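Local coordinates for protein E (Haemophilus influenzae, PDB 3ZH5) that acts as a multifunctional adhesin, binding host epithelial cells and host proteins such as vitronectin, laminin and plasminogen, and aids serum resistance, at residues 22-34 / 41-53. Numbering follows the deposited sequence.
Sequences NVNYYIDSESIWV and IVHFDAVVNLDKG. With EDO (1,2-ethanediol), chain C.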
loop_
_atom_site.group_PDB
_atom_site.type_symbol
_atom_site.label_atom_id
_atom_site.label_comp_id
_atom_site.label_asym_id
_atom_site.label_seq_id
_atom_site.Cartn_x
_atom_site.Cartn_y
_atom_site.Cartn_z
ATOM N N ASN A 22 9.686 6.660 -2.453
ATOM C CA ASN A 22 8.862 7.320 -1.476
ATOM C C ASN A 22 9.123 6.721 -0.093
ATOM O O ASN A 22 8.628 5.634 0.219
ATOM C CB ASN A 22 7.379 7.179 -1.882
ATOM C CG ASN A 22 6.453 7.945 -0.957
ATOM O OD1 ASN A 22 6.872 8.419 0.102
ATOM N ND2 ASN A 22 5.179 8.063 -1.347
ATOM N N VAL A 23 9.885 7.437 0.739
ATOM C CA VAL A 23 10.267 6.903 2.052
ATOM C C VAL A 23 9.040 6.719 2.969
ATOM O O VAL A 23 9.141 6.131 4.046
ATOM C CB VAL A 23 11.343 7.751 2.754
ATOM C CG1 VAL A 23 12.618 7.809 1.888
ATOM C CG2 VAL A 23 10.833 9.151 3.062
ATOM N N ASN A 24 7.881 7.195 2.538
ATOM C CA ASN A 24 6.644 6.994 3.315
ATOM C C ASN A 24 5.683 5.994 2.723
ATOM O O ASN A 24 4.550 5.932 3.160
ATOM C CB ASN A 24 5.934 8.330 3.508
ATOM C CG ASN A 24 6.788 9.283 4.312
ATOM O OD1 ASN A 24 7.284 8.885 5.367
ATOM N ND2 ASN A 24 7.035 10.502 3.797
ATOM N N TYR A 25 6.124 5.260 1.716
ATOM C CA TYR A 25 5.261 4.258 1.091
ATOM C C TYR A 25 5.835 2.907 1.482
ATOM O O TYR A 25 7.043 2.694 1.327
ATOM C CB TYR A 25 5.295 4.426 -0.432
ATOM C CG TYR A 25 4.171 3.725 -1.167
ATOM C CD1 TYR A 25 4.125 2.359 -1.218
ATOM C CD2 TYR A 25 3.177 4.444 -1.832
ATOM C CE1 TYR A 25 3.093 1.693 -1.884
ATOM C CE2 TYR A 25 2.155 3.805 -2.510
ATOM C CZ TYR A 25 2.116 2.426 -2.537
ATOM O OH TYR A 25 1.100 1.761 -3.193
ATOM N N TYR A 26 5.000 2.016 2.002
ATOM C CA TYR A 26 5.474 0.724 2.516
ATOM C C TYR A 26 4.602 -0.457 2.058
ATOM O O TYR A 26 3.432 -0.297 1.706
ATOM C CB TYR A 26 5.415 0.705 4.050
ATOM C CG TYR A 26 6.169 1.795 4.750
ATOM C CD1 TYR A 26 5.608 3.063 4.925
ATOM C CD2 TYR A 26 7.447 1.564 5.257
ATOM C CE1 TYR A 26 6.326 4.097 5.584
ATOM C CE2 TYR A 26 8.154 2.583 5.912
ATOM C CZ TYR A 26 7.576 3.826 6.090
ATOM O OH TYR A 26 8.307 4.837 6.737
ATOM N N ILE A 27 5.186 -1.642 2.064
ATOM C CA ILE A 27 4.405 -2.895 1.978
ATOM C C ILE A 27 4.223 -3.392 3.397
ATOM O O ILE A 27 5.173 -3.395 4.165
ATOM C CB ILE A 27 5.180 -3.986 1.247
ATOM C CG1 ILE A 27 5.379 -3.602 -0.213
ATOM C CG2 ILE A 27 4.490 -5.372 1.397
ATOM C CD1 ILE A 27 6.468 -4.367 -0.844
ATOM N N ASP A 28 3.008 -3.771 3.777
ATOM C CA ASP A 28 2.811 -4.314 5.099
ATOM C C ASP A 28 3.039 -5.798 4.921
ATOM O O ASP A 28 2.219 -6.524 4.311
ATOM C CB ASP A 28 1.441 -3.930 5.656
ATOM C CG ASP A 28 1.047 -4.717 6.913
ATOM O OD1 ASP A 28 1.856 -5.527 7.430
ATOM O OD2 ASP A 28 -0.083 -4.474 7.418
ATOM N N SER A 29 4.189 -6.247 5.431
ATOM C CA SER A 29 4.675 -7.596 5.166
ATOM C C SER A 29 3.708 -8.643 5.741
ATOM O O SER A 29 3.521 -9.713 5.165
ATOM C CB SER A 29 6.078 -7.764 5.749
ATOM O OG SER A 29 6.738 -8.844 5.147
ATOM N N GLU A 30 3.064 -8.288 6.842
ATOM C CA GLU A 30 2.205 -9.211 7.576
ATOM C C GLU A 30 0.937 -9.521 6.790
ATOM O O GLU A 30 0.362 -10.620 6.931
ATOM C CB GLU A 30 1.845 -8.607 8.936
ATOM C CG GLU A 30 1.103 -9.540 9.893
ATOM C CD GLU A 30 -0.378 -9.680 9.549
ATOM O OE1 GLU A 30 -0.885 -8.835 8.770
ATOM O OE2 GLU A 30 -1.025 -10.643 10.041
ATOM N N SER A 31 0.519 -8.558 5.976
ATOM C CA SER A 31 -0.704 -8.650 5.170
ATOM C C SER A 31 -0.620 -9.497 3.899
ATOM O O SER A 31 -1.653 -9.746 3.243
ATOM C CB SER A 31 -1.114 -7.222 4.766
ATOM O OG SER A 31 -0.358 -6.734 3.677
ATOM N N ILE A 32 0.554 -10.018 3.580
ATOM C CA ILE A 32 0.776 -10.718 2.306
ATOM C C ILE A 32 0.076 -12.089 2.292
ATOM O O ILE A 32 0.188 -12.878 3.240
ATOM C CB ILE A 32 2.299 -10.879 2.024
ATOM C CG1 ILE A 32 2.897 -9.502 1.757
ATOM C CG2 ILE A 32 2.592 -11.863 0.866
ATOM C CD1 ILE A 32 4.407 -9.421 1.604
ATOM N N TRP A 33 -0.648 -12.354 1.215
ATOM C CA TRP A 33 -1.318 -13.668 1.014
ATOM C C TRP A 33 -0.990 -14.156 -0.378
ATOM O O TRP A 33 -1.268 -13.463 -1.364
ATOM C CB TRP A 33 -2.806 -13.545 1.109
ATOM C CG TRP A 33 -3.448 -14.860 0.946
ATOM C CD1 TRP A 33 -3.304 -15.925 1.780
ATOM C CD2 TRP A 33 -4.319 -15.281 -0.115
ATOM N NE1 TRP A 33 -4.053 -16.992 1.320
ATOM C CE2 TRP A 33 -4.682 -16.611 0.150
ATOM C CE3 TRP A 33 -4.840 -14.652 -1.267
ATOM C CZ2 TRP A 33 -5.535 -17.327 -0.675
ATOM C CZ3 TRP A 33 -5.690 -15.373 -2.087
ATOM C CH2 TRP A 33 -6.028 -16.700 -1.792
ATOM N N VAL A 34 -0.351 -15.303 -0.473
ATOM C CA VAL A 34 -0.047 -15.871 -1.783
ATOM C C VAL A 34 -1.195 -16.801 -2.134
ATOM O O VAL A 34 -1.517 -17.655 -1.350
ATOM C CB VAL A 34 1.251 -16.648 -1.755
ATOM C CG1 VAL A 34 1.483 -17.374 -3.087
ATOM C CG2 VAL A 34 2.425 -15.685 -1.453
ATOM N N ILE A 41 0.249 -15.213 -7.917
ATOM C CA ILE A 41 -0.642 -14.121 -7.603
ATOM C C ILE A 41 -0.525 -13.797 -6.120
ATOM O O ILE A 41 -0.641 -14.681 -5.286
ATOM C CB ILE A 41 -2.103 -14.458 -8.030
ATOM C CG1 ILE A 41 -2.201 -14.423 -9.556
ATOM C CG2 ILE A 41 -3.078 -13.423 -7.481
ATOM C CD1 ILE A 41 -3.592 -14.664 -10.083
ATOM N N VAL A 42 -0.199 -12.547 -5.770
ATOM C CA VAL A 42 -0.013 -12.218 -4.367
ATOM C C VAL A 42 -0.833 -11.042 -3.981
ATOM O O VAL A 42 -0.774 -10.013 -4.642
ATOM C CB VAL A 42 1.494 -11.890 -4.041
ATOM C CG1 VAL A 42 1.688 -11.694 -2.556
ATOM C CG2 VAL A 42 2.406 -12.988 -4.559
ATOM N N HIS A 43 -1.525 -11.164 -2.854
ATOM C CA HIS A 43 -2.320 -10.073 -2.291
ATOM C C HIS A 43 -1.550 -9.401 -1.161
ATOM O O HIS A 43 -0.903 -10.077 -0.328
ATOM C CB HIS A 43 -3.666 -10.542 -1.704
ATOM C CG HIS A 43 -4.614 -11.200 -2.671
ATOM N ND1 HIS A 43 -5.970 -11.085 -2.546
ATOM C CD2 HIS A 43 -4.404 -12.013 -3.732
ATOM C CE1 HIS A 43 -6.570 -11.760 -3.515
ATOM N NE2 HIS A 43 -5.633 -12.317 -4.259
ATOM N N PHE A 44 -1.614 -8.074 -1.096
ATOM C CA PHE A 44 -0.934 -7.333 -0.023
ATOM C C PHE A 44 -1.503 -5.963 0.223
ATOM O O PHE A 44 -2.093 -5.392 -0.680
ATOM C CB PHE A 44 0.565 -7.206 -0.318
ATOM C CG PHE A 44 0.908 -6.311 -1.476
ATOM C CD1 PHE A 44 0.953 -6.796 -2.765
ATOM C CD2 PHE A 44 1.280 -5.001 -1.258
ATOM C CE1 PHE A 44 1.316 -5.968 -3.822
ATOM C CE2 PHE A 44 1.634 -4.172 -2.318
ATOM C CZ PHE A 44 1.642 -4.671 -3.598
ATOM N N ASP A 45 -1.320 -5.412 1.427
ATOM C CA ASP A 45 -1.603 -3.987 1.663
ATOM C C ASP A 45 -0.396 -3.088 1.418
ATOM O O ASP A 45 0.687 -3.342 1.894
ATOM C CB ASP A 45 -2.092 -3.722 3.077
ATOM C CG ASP A 45 -3.453 -4.329 3.362
ATOM O OD1 ASP A 45 -4.184 -4.701 2.401
ATOM O OD2 ASP A 45 -3.808 -4.396 4.558
ATOM N N ALA A 46 -0.597 -2.015 0.668
ATOM C CA ALA A 46 0.381 -0.930 0.646
ATOM C C ALA A 46 -0.086 0.037 1.726
ATOM O O ALA A 46 -1.291 0.219 1.901
ATOM C CB ALA A 46 0.402 -0.270 -0.706
ATOM N N VAL A 47 0.851 0.684 2.439
ATOM C CA VAL A 47 0.478 1.601 3.518
ATOM C C VAL A 47 1.276 2.877 3.330
ATOM O O VAL A 47 2.478 2.801 3.229
ATOM C CB VAL A 47 0.787 1.019 4.893
ATOM C CG1 VAL A 47 0.651 2.053 5.953
ATOM C CG2 VAL A 47 -0.190 -0.145 5.180
ATOM N N VAL A 48 0.597 4.014 3.251
ATOM C CA VAL A 48 1.269 5.311 3.049
ATOM C C VAL A 48 1.083 6.197 4.244
ATOM O O VAL A 48 -0.045 6.498 4.600
ATOM C CB VAL A 48 0.696 6.073 1.841
ATOM C CG1 VAL A 48 1.437 7.357 1.632
ATOM C CG2 VAL A 48 0.761 5.215 0.588
ATOM N N ASN A 49 2.182 6.638 4.864
ATOM C CA ASN A 49 2.082 7.654 5.896
ATOM C C ASN A 49 2.077 9.026 5.220
ATOM O O ASN A 49 2.966 9.339 4.423
ATOM C CB ASN A 49 3.222 7.516 6.902
ATOM C CG ASN A 49 3.105 6.280 7.728
ATOM O OD1 ASN A 49 2.011 5.741 7.896
ATOM N ND2 ASN A 49 4.224 5.816 8.278
ATOM N N LEU A 50 1.059 9.828 5.527
ATOM C CA LEU A 50 0.792 11.075 4.809
ATOM C C LEU A 50 1.599 12.261 5.307
ATOM O O LEU A 50 1.982 12.317 6.473
ATOM C CB LEU A 50 -0.692 11.443 4.910
ATOM C CG LEU A 50 -1.678 10.463 4.286
ATOM C CD1 LEU A 50 -3.084 10.892 4.647
ATOM C CD2 LEU A 50 -1.488 10.393 2.792
ATOM N N ASP A 51 1.808 13.215 4.398
ATOM C CA ASP A 51 2.535 14.474 4.660
ATOM C C ASP A 51 1.592 15.588 5.070
ATOM O O ASP A 51 2.003 16.630 5.566
ATOM C CB ASP A 51 3.241 14.923 3.388
ATOM C CG ASP A 51 4.680 14.487 3.346
ATOM O OD1 ASP A 51 5.349 14.640 4.388
ATOM O OD2 ASP A 51 5.135 13.984 2.288
ATOM N N LYS A 52 0.309 15.346 4.847
ATOM C CA LYS A 52 -0.701 16.369 4.953
ATOM C C LYS A 52 -1.967 15.611 5.316
ATOM O O LYS A 52 -2.232 14.558 4.738
ATOM C CB LYS A 52 -0.846 17.061 3.597
ATOM C CG LYS A 52 -1.709 18.308 3.591
ATOM C CD LYS A 52 -1.907 18.833 2.166
ATOM C CE LYS A 52 -2.815 20.062 2.124
ATOM N NZ LYS A 52 -4.214 19.745 2.557
ATOM N N GLY A 53 -2.715 16.113 6.290
ATOM C CA GLY A 53 -3.905 15.423 6.765
ATOM C C GLY A 53 -5.040 15.481 5.757
ATOM O O GLY A 53 -5.259 16.501 5.104
HETATM C C1 EDO C . -7.205 -12.992 -8.005
HETATM O O1 EDO C . -7.210 -13.007 -9.444
HETATM C C2 EDO C . -6.681 -14.320 -7.456
HETATM O O2 EDO C . -6.082 -14.164 -6.148
HETATM O O HOH W 1 6.840 6.936 7.183
#
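Ser-31 bridges the one interruption in the backbone ladder between 22-34 and 41-53, segments carrying strand 25-34, broken at 29-31, and strand 41-50, which pair antiparallel in a beta hairpin. Where the chain leaves the ladder in two overlapping type I turns, Ser-31 OG accepts from Asp-45 N (2.8 Å, nearly straight at 170°) and donates to Asp-28 O, a carbonyl that also receives Ser-31 N. The hydroxyl reaches both because chi1 (79°) sets OG between the backbone N and the carbonyl carbon. Beyond the turns Trp-33 and His-43 exchange two backbone bonds; before them Asp-28 N donates to Asp-45 O, Tyr-26 and Val-47 exchange two more, and Asn-49 N donates to Asn-24 O.

The edge of the Trp-33 indole stands over the imidazole of His-43 in a T-shaped pair, Trp-33 CE3 lying 3.6 Å from His-43 CD2 and the planes 86° apart. Both imidazole nitrogens are engaged: His-43 NE2 donates to O2 of an ethanediol, probably from the crystallisation liquor (2.7 Å), and ND1 is hydrogen-bonded to Tyr-70 OH. At the other end, a water accepts from Asn-49 ND2 (3.0 Å), donates to Asn-24 OD1 and joins Tyr-26 OH, itself hydrogen-bonded to Arg-18; Asn-49 OD1 takes Trp-92 N. On the opposite face Val-48 CG2 packs 3.5 Å from Tyr-25 CD2.

Asp-28 OD2 and Asp-45 OD2, 4.7 Å apart, each form a salt bridge to Arg-68 NH1, whose charge probably offsets their mutual repulsion beside the turn at 29-31.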